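Local coordinates for conserved hypothetical protein (Caulobacter vibrioides, PDB 1XFJ), which probably acts as a purine nucleoside phosphorylase of the YfiH/LACC1 family, cleaving inosine and S-methyl-5'-thioadenosine with phosphate, and may also deaminate adenosine, at residues K21-T26 / R61-G66; D113-L118 / G161-C166; W235-R240 / G251-A256. All blocks are in the same frame, centred on the assembly; numbering follows the deposited sequence.

Interaction 1 (K21-T26 / R61-G66); sequences KHAFFT and RWFGGG
Lys21 and Phe63 mark the closest backbone approach, with their CA atoms 6.9 Å apart, and no hydrogen bond joins the extended segment 21-26 to the helix end in 61-66. The helix closes in a Schellman motif: Gly64 takes a positive phi, and its N reaches back to Arg61 O at 3.0 Å. Side chains therefore carry most of the contact, and Trp62 is its centre. Lys21 lies over one face of the indole. Its chain is extended as far as CE and then bends (chi4 64°), which swings NZ over the ring. NZ sits 4.3 Å from the centroid of the Trp62 six-membered ring and 18° off its normal, a cation-pi contact, while CE of the same lysine makes a CH-pi contact 3.7 Å from that centroid. Against the opposite face stands the edge of Phe25, a T-shaped pair whose ring centroids are 5.4 Å apart with planes at 85°. The rim of the indole meets the strand: Trp62 CH2 is 3.2 Å from His22 O, near the ring plane, and 3.4 Å from Ala23 CB, which comes in obliquely. The hydrogen bond to His22 O comes from Gln10 NE2. Phe63 completes the group, with its CE2 3.7 Å from Phe25 CE2 and the two rings oblique to each other; its CD1-CE1 side runs past the Lys21 methylenes and carbonyl. Phe25, Trp62 and Phe63 thus form an aromatic cluster by which the end of helix 49-62 packs on the five-stranded sheet, an outer helix-on-sheet interface of the alpha-beta-beta-alpha fold.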
# COMPACT_ATOMS: atom_id res chain seq x y z
N LYS A 21 15.44 2.45 2.99
CA LYS A 21 14.60 3.26 3.85
C LYS A 21 13.16 2.99 3.46
O LYS A 21 12.83 2.97 2.27
CB LYS A 21 14.96 4.75 3.68
CG LYS A 21 14.49 5.63 4.83
CD LYS A 21 15.08 7.04 4.71
CE LYS A 21 14.69 7.90 5.90
NZ LYS A 21 15.25 7.38 7.18
N HIS A 22 12.30 2.77 4.45
CA HIS A 22 10.90 2.48 4.20
C HIS A 22 10.03 3.18 5.22
O HIS A 22 10.51 3.59 6.27
CB HIS A 22 10.64 0.98 4.34
CG HIS A 22 10.54 0.54 5.76
ND1 HIS A 22 9.34 0.19 6.35
CD2 HIS A 22 11.48 0.44 6.74
CE1 HIS A 22 9.55 -0.10 7.62
NE2 HIS A 22 10.83 0.04 7.88
N ALA A 23 8.74 3.27 4.93
CA ALA A 23 7.81 3.89 5.85
C ALA A 23 6.37 3.80 5.38
O ALA A 23 6.08 3.92 4.19
CB ALA A 23 8.18 5.35 6.06
N PHE A 24 5.49 3.54 6.34
CA PHE A 24 4.06 3.51 6.09
C PHE A 24 3.65 4.80 6.79
O PHE A 24 3.65 4.87 8.02
CB PHE A 24 3.42 2.29 6.78
CG PHE A 24 3.84 0.97 6.20
CD1 PHE A 24 3.35 0.55 4.96
CD2 PHE A 24 4.75 0.16 6.87
CE1 PHE A 24 3.76 -0.67 4.41
CE2 PHE A 24 5.17 -1.06 6.33
CZ PHE A 24 4.67 -1.47 5.10
N PHE A 25 3.32 5.82 6.02
CA PHE A 25 2.96 7.10 6.61
C PHE A 25 1.56 7.15 7.19
O PHE A 25 0.71 6.31 6.89
CB PHE A 25 3.15 8.21 5.57
CG PHE A 25 4.59 8.44 5.21
CD1 PHE A 25 5.40 9.22 6.03
CD2 PHE A 25 5.16 7.81 4.11
CE1 PHE A 25 6.76 9.36 5.77
CE2 PHE A 25 6.52 7.94 3.83
CZ PHE A 25 7.33 8.72 4.67
N THR A 26 1.35 8.13 8.06
CA THR A 26 0.06 8.33 8.71
C THR A 26 -0.58 9.58 8.11
O THR A 26 -0.08 10.14 7.13
CB THR A 26 0.20 8.51 10.24
OG1 THR A 26 0.78 9.80 10.52
CG2 THR A 26 1.09 7.42 10.83
N ARG A 61 11.19 14.49 1.30
CA ARG A 61 12.27 15.03 2.13
C ARG A 61 12.62 14.09 3.29
O ARG A 61 13.77 14.03 3.72
CB ARG A 61 11.88 16.41 2.68
CG ARG A 61 13.03 17.13 3.36
CD ARG A 61 14.13 17.46 2.36
NE ARG A 61 15.31 18.03 2.99
CZ ARG A 61 16.11 17.36 3.82
NH1 ARG A 61 15.86 16.09 4.10
NH2 ARG A 61 17.17 17.97 4.35
N TRP A 62 11.62 13.37 3.79
CA TRP A 62 11.84 12.43 4.89
C TRP A 62 12.83 11.36 4.41
O TRP A 62 13.68 10.89 5.17
CB TRP A 62 10.53 11.75 5.28
CG TRP A 62 10.66 10.78 6.43
CD1 TRP A 62 10.60 11.07 7.76
CD2 TRP A 62 10.86 9.36 6.34
NE1 TRP A 62 10.76 9.92 8.51
CE2 TRP A 62 10.92 8.86 7.66
CE3 TRP A 62 11.01 8.47 5.27
CZ2 TRP A 62 11.12 7.50 7.94
CZ3 TRP A 62 11.20 7.12 5.55
CH2 TRP A 62 11.25 6.65 6.87
N PHE A 63 12.71 11.01 3.13
CA PHE A 63 13.57 10.00 2.51
C PHE A 63 14.94 10.55 2.12
O PHE A 63 15.83 9.79 1.73
CB PHE A 63 12.89 9.43 1.26
CG PHE A 63 11.84 8.40 1.56
CD1 PHE A 63 12.22 7.11 1.94
CD2 PHE A 63 10.49 8.71 1.46
CE1 PHE A 63 11.25 6.15 2.22
CE2 PHE A 63 9.52 7.75 1.74
CZ PHE A 63 9.90 6.46 2.12
N GLY A 64 15.09 11.87 2.20
CA GLY A 64 16.35 12.50 1.86
C GLY A 64 16.41 12.91 0.40
O GLY A 64 17.47 13.24 -0.12
N GLY A 65 15.26 12.90 -0.27
CA GLY A 65 15.22 13.28 -1.67
C GLY A 65 14.30 14.45 -1.95
O GLY A 65 13.96 15.21 -1.05
N GLY A 66 13.89 14.57 -3.21
CA GLY A 66 13.00 15.65 -3.60
C GLY A 66 11.75 15.10 -4.27
O GLY A 66 11.66 13.90 -4.51

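Interaction 2 (D113-L118 / G161-C166); sequences DCAPVL and GVVGPC
Pro116 meets the chain at Gly164 and Pro165, just past strand 160-163, through its ring. Its CB faces Ser255 of strand 253-259; the next atom, CG, lies 3.8 Å from Gly164 CA; and CD, closing the ring, comes within 3.1 Å of Pro165 O. The carbonyl of the same proline accepts from Gly164 N at 2.9 Å, with a nearly straight N-H...O angle of 169°. Beyond it strands 115-121 and 160-163 run antiparallel, as neighbours in the six-stranded sheet. Val117 and Val163 are a non-hydrogen-bonded pair, whereas Leu118 and Val162 are hydrogen-bonded both ways: Leu118 N to Val162 O at 3.0 Å and Val162 N to Leu118 O at 2.9 Å. Val117 and Val163 face Val210 of helix 206-216, while Leu118 and Val162 lie on the other face, against Phe24. At the loop end, Cys166 CB sits 3.2 Å from Asp113 O. The Cys166 chi1 of 64° places SG between the backbone N and the carbonyl carbon, 4.2 Å from Ala115 CB. One water accepts from Asp113 N and donates to Cys114 O and Pro165 O, joining the two loops. The Cys114 side chain points away from this junction, about 2 Å between nearest atoms from a bound beta-mercaptoethanol, probably an additive from crystallisation.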
# COMPACT_ATOMS: atom_id res chain seq x y z
N ASP A 113 -7.40 2.28 3.29
CA ASP A 113 -8.11 1.04 3.62
C ASP A 113 -7.48 -0.13 2.87
O ASP A 113 -7.30 -1.21 3.43
CB ASP A 113 -9.60 1.10 3.27
CG ASP A 113 -10.44 1.71 4.38
OD1 ASP A 113 -9.89 2.05 5.45
OD2 ASP A 113 -11.67 1.84 4.17
N CYS A 114 -7.15 0.07 1.60
CA CYS A 114 -6.53 -1.00 0.83
C CYS A 114 -5.16 -1.27 1.42
O CYS A 114 -4.60 -0.43 2.13
CB CYS A 114 -6.45 -0.62 -0.65
SG CYS A 114 -8.10 -0.60 -1.39
N ALA A 115 -4.61 -2.45 1.15
CA ALA A 115 -3.33 -2.83 1.72
C ALA A 115 -2.08 -2.47 0.94
O ALA A 115 -1.88 -2.94 -0.18
CB ALA A 115 -3.34 -4.32 2.01
N PRO A 116 -1.21 -1.63 1.53
CA PRO A 116 0.02 -1.26 0.83
C PRO A 116 1.04 -2.35 1.17
O PRO A 116 1.03 -2.88 2.28
CB PRO A 116 0.38 0.08 1.45
CG PRO A 116 -0.06 -0.09 2.87
CD PRO A 116 -1.40 -0.80 2.73
N VAL A 117 1.89 -2.70 0.21
CA VAL A 117 2.89 -3.73 0.46
C VAL A 117 4.26 -3.25 0.03
O VAL A 117 4.44 -2.79 -1.10
CB VAL A 117 2.56 -5.04 -0.31
CG1 VAL A 117 3.53 -6.13 0.10
CG2 VAL A 117 1.13 -5.46 -0.03
N LEU A 118 5.22 -3.35 0.94
CA LEU A 118 6.59 -2.95 0.64
C LEU A 118 7.42 -4.23 0.59
O LEU A 118 7.38 -5.04 1.51
CB LEU A 118 7.11 -2.01 1.73
CG LEU A 118 6.31 -0.72 1.91
CD1 LEU A 118 6.93 0.13 3.01
CD2 LEU A 118 6.26 0.04 0.60
N GLY A 161 8.57 -9.15 2.48
CA GLY A 161 7.39 -8.37 2.13
C GLY A 161 6.57 -8.04 3.36
O GLY A 161 6.26 -8.92 4.16
N VAL A 162 6.21 -6.77 3.50
CA VAL A 162 5.44 -6.33 4.65
C VAL A 162 4.16 -5.60 4.25
O VAL A 162 4.18 -4.73 3.38
CB VAL A 162 6.27 -5.38 5.54
CG1 VAL A 162 5.43 -4.88 6.70
CG2 VAL A 162 7.51 -6.11 6.04
N VAL A 163 3.06 -5.98 4.89
CA VAL A 163 1.77 -5.35 4.63
C VAL A 163 1.62 -4.21 5.63
O VAL A 163 1.84 -4.40 6.82
CB VAL A 163 0.63 -6.37 4.82
CG1 VAL A 163 -0.71 -5.74 4.44
CG2 VAL A 163 0.89 -7.60 3.97
N GLY A 164 1.25 -3.03 5.15
CA GLY A 164 1.11 -1.89 6.04
C GLY A 164 -0.28 -1.67 6.60
O GLY A 164 -1.12 -2.58 6.57
N PRO A 165 -0.54 -0.47 7.14
CA PRO A 165 -1.86 -0.16 7.70
C PRO A 165 -2.91 -0.34 6.62
O PRO A 165 -2.70 0.03 5.47
CB PRO A 165 -1.72 1.30 8.12
CG PRO A 165 -0.24 1.45 8.39
CD PRO A 165 0.36 0.68 7.24
N CYS A 166 -4.05 -0.93 6.99
CA CYS A 166 -5.14 -1.15 6.05
C CYS A 166 -6.39 -1.43 6.86
O CYS A 166 -6.34 -1.43 8.09
CB CYS A 166 -4.82 -2.34 5.13
SG CYS A 166 -4.67 -3.94 5.95
O HOH W 1 -4.65 1.70 3.84

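Interaction 3 (W235-R240 / G251-A256); sequences WFFSNR and GRLLSA
Phe237 lays one face of its ring over Gly251, whose CA stands 3.6 Å from the ring centroid and 9° off the normal, a centred CH-pi contact. With no side chain on the glycine, its backbone itself forms the surface under the ring: Phe237 CD2 is 3.3 Å from Gly251 C, and Phe237 CB is 3.1 Å from Gly251 O. The torsion that achieves this sets CG opposite the carbonyl carbon of Phe237 (chi1 -67°), turning the ring toward 251-256. No hydrogen bond crosses the contact, and Gly251 O, with Phe237 N and O, is buried without a polar partner in the model. Leu253 divides its two methyl groups between the phenylalanines. Its CD2 lies 3.6 Å from Phe237 CD2, approaching obliquely, and its CD1 is 3.8 Å from Phe236 CD1, the leucine crossing the Phe236 side chain at about a right angle. Trp235 CB sits over the centre of one face of the Phe236 ring, at a height of 3.7 Å, while Phe236 also touches Pro165. Arg252 points the other way, with its NE hydrogen-bonded to Tyr250 O and its NH2 in a salt bridge to Asp249. Beyond the aromatic residues the chain turns into helix 239-244. Ser238 is its N-cap, with OG hydrogen-bonded to Arg241 N and to Asp113 OD1, and Asp113 OD2 takes Arg240 N. The arrangement is thus an aromatic loop packed on the entry to strand 253-259 and leading directly into an N-capped helix whose first turn is also held by a carboxylate.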
# COMPACT_ATOMS: atom_id res chain seq x y z
N TRP A 235 -4.79 8.32 13.48
CA TRP A 235 -3.63 8.14 12.62
C TRP A 235 -3.85 7.87 11.14
O TRP A 235 -2.95 8.10 10.33
CB TRP A 235 -2.75 7.01 13.17
CG TRP A 235 -2.26 7.25 14.55
CD1 TRP A 235 -2.71 6.66 15.70
CD2 TRP A 235 -1.23 8.16 14.94
NE1 TRP A 235 -2.01 7.15 16.78
CE2 TRP A 235 -1.09 8.07 16.34
CE3 TRP A 235 -0.40 9.05 14.23
CZ2 TRP A 235 -0.16 8.83 17.05
CZ3 TRP A 235 0.53 9.80 14.94
CH2 TRP A 235 0.63 9.69 16.34
N PHE A 236 -5.03 7.39 10.76
CA PHE A 236 -5.24 7.04 9.35
C PHE A 236 -6.52 7.52 8.68
O PHE A 236 -7.56 7.66 9.32
CB PHE A 236 -5.17 5.52 9.20
CG PHE A 236 -3.95 4.90 9.83
CD1 PHE A 236 -2.68 5.15 9.32
CD2 PHE A 236 -4.07 4.10 10.96
CE1 PHE A 236 -1.54 4.61 9.92
CE2 PHE A 236 -2.94 3.55 11.57
CZ PHE A 236 -1.67 3.81 11.05
N PHE A 237 -6.41 7.76 7.37
CA PHE A 237 -7.56 8.14 6.56
C PHE A 237 -8.23 6.80 6.29
O PHE A 237 -7.57 5.76 6.36
CB PHE A 237 -7.12 8.72 5.21
CG PHE A 237 -6.40 10.04 5.30
CD1 PHE A 237 -7.01 11.14 5.88
CD2 PHE A 237 -5.12 10.18 4.78
CE1 PHE A 237 -6.36 12.38 5.93
CE2 PHE A 237 -4.46 11.40 4.82
CZ PHE A 237 -5.08 12.50 5.41
N SER A 238 -9.52 6.81 5.99
CA SER A 238 -10.25 5.57 5.72
C SER A 238 -11.43 5.77 4.79
O SER A 238 -12.36 6.52 5.10
CB SER A 238 -10.74 4.96 7.04
OG SER A 238 -11.58 3.84 6.80
N ASN A 239 -11.40 5.09 3.65
CA ASN A 239 -12.49 5.18 2.68
C ASN A 239 -13.80 4.68 3.29
O ASN A 239 -14.87 5.27 3.08
CB ASN A 239 -12.14 4.36 1.43
CG ASN A 239 -13.31 4.20 0.47
OD1 ASN A 239 -13.93 5.18 0.05
ND2 ASN A 239 -13.63 2.96 0.13
N ARG A 240 -13.72 3.61 4.08
CA ARG A 240 -14.92 3.07 4.70
C ARG A 240 -15.50 4.05 5.71
O ARG A 240 -16.71 4.25 5.77
CB ARG A 240 -14.63 1.72 5.36
CG ARG A 240 -15.85 1.06 6.02
CD ARG A 240 -17.06 1.03 5.08
NE ARG A 240 -16.81 0.33 3.82
CZ ARG A 240 -16.77 -0.99 3.68
NH1 ARG A 240 -16.98 -1.79 4.72
NH2 ARG A 240 -16.54 -1.52 2.48
N GLY A 251 -8.75 11.45 2.35
CA GLY A 251 -7.33 11.64 2.17
C GLY A 251 -6.69 10.30 1.85
O GLY A 251 -7.28 9.25 2.13
N ARG A 252 -5.51 10.33 1.25
CA ARG A 252 -4.80 9.11 0.88
C ARG A 252 -3.46 9.02 1.61
O ARG A 252 -2.72 10.00 1.69
CB ARG A 252 -4.54 9.08 -0.64
CG ARG A 252 -5.69 9.58 -1.50
CD ARG A 252 -6.99 8.83 -1.21
NE ARG A 252 -8.13 9.49 -1.84
CZ ARG A 252 -8.34 9.53 -3.15
NH1 ARG A 252 -7.50 8.94 -3.99
NH2 ARG A 252 -9.40 10.18 -3.63
N LEU A 253 -3.18 7.85 2.16
CA LEU A 253 -1.94 7.60 2.88
C LEU A 253 -0.89 7.05 1.93
O LEU A 253 -1.20 6.25 1.05
CB LEU A 253 -2.17 6.56 3.97
CG LEU A 253 -3.24 6.86 5.00
CD1 LEU A 253 -3.66 5.57 5.70
CD2 LEU A 253 -2.70 7.88 5.99
N LEU A 254 0.36 7.46 2.12
CA LEU A 254 1.43 6.96 1.27
C LEU A 254 2.27 5.94 2.04
O LEU A 254 2.43 6.05 3.25
CB LEU A 254 2.34 8.10 0.81
CG LEU A 254 3.34 7.67 -0.27
CD1 LEU A 254 2.60 7.47 -1.57
CD2 LEU A 254 4.42 8.73 -0.45
N SER A 255 2.77 4.95 1.32
CA SER A 255 3.64 3.93 1.89
C SER A 255 4.74 3.85 0.85
O SER A 255 4.45 3.75 -0.34
CB SER A 255 2.92 2.59 2.02
OG SER A 255 1.86 2.67 2.95
N ALA A 256 6.00 3.91 1.27
CA ALA A 256 7.07 3.89 0.28
C ALA A 256 8.36 3.27 0.77
O ALA A 256 8.59 3.12 1.97
CB ALA A 256 7.33 5.31 -0.22

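Overall arrangement
The three contacts close one after another along the chain, and their centres lie 11 to 16 Å apart. Interactions 1 and 3 share the five-stranded sheet, where strands 20-25 and 253-259 are neighbours: Phe25 N to Leu254 O and Ala23 O to Ala256 N are each 2.9 Å, both probable hydrogen bonds. Interaction 2 belongs to the six-stranded sheet. Phe24 lies between the two sheets, its CE1 3.3 Å from Gly164 CA, and helix 49-62 packs on the outer side of the five-stranded one. Interactions 2 and 3 meet where the Asp113 carboxylate ties the loop before strand 115-121 to the start of helix 239-244, consistent with an alpha-beta-beta-alpha fold.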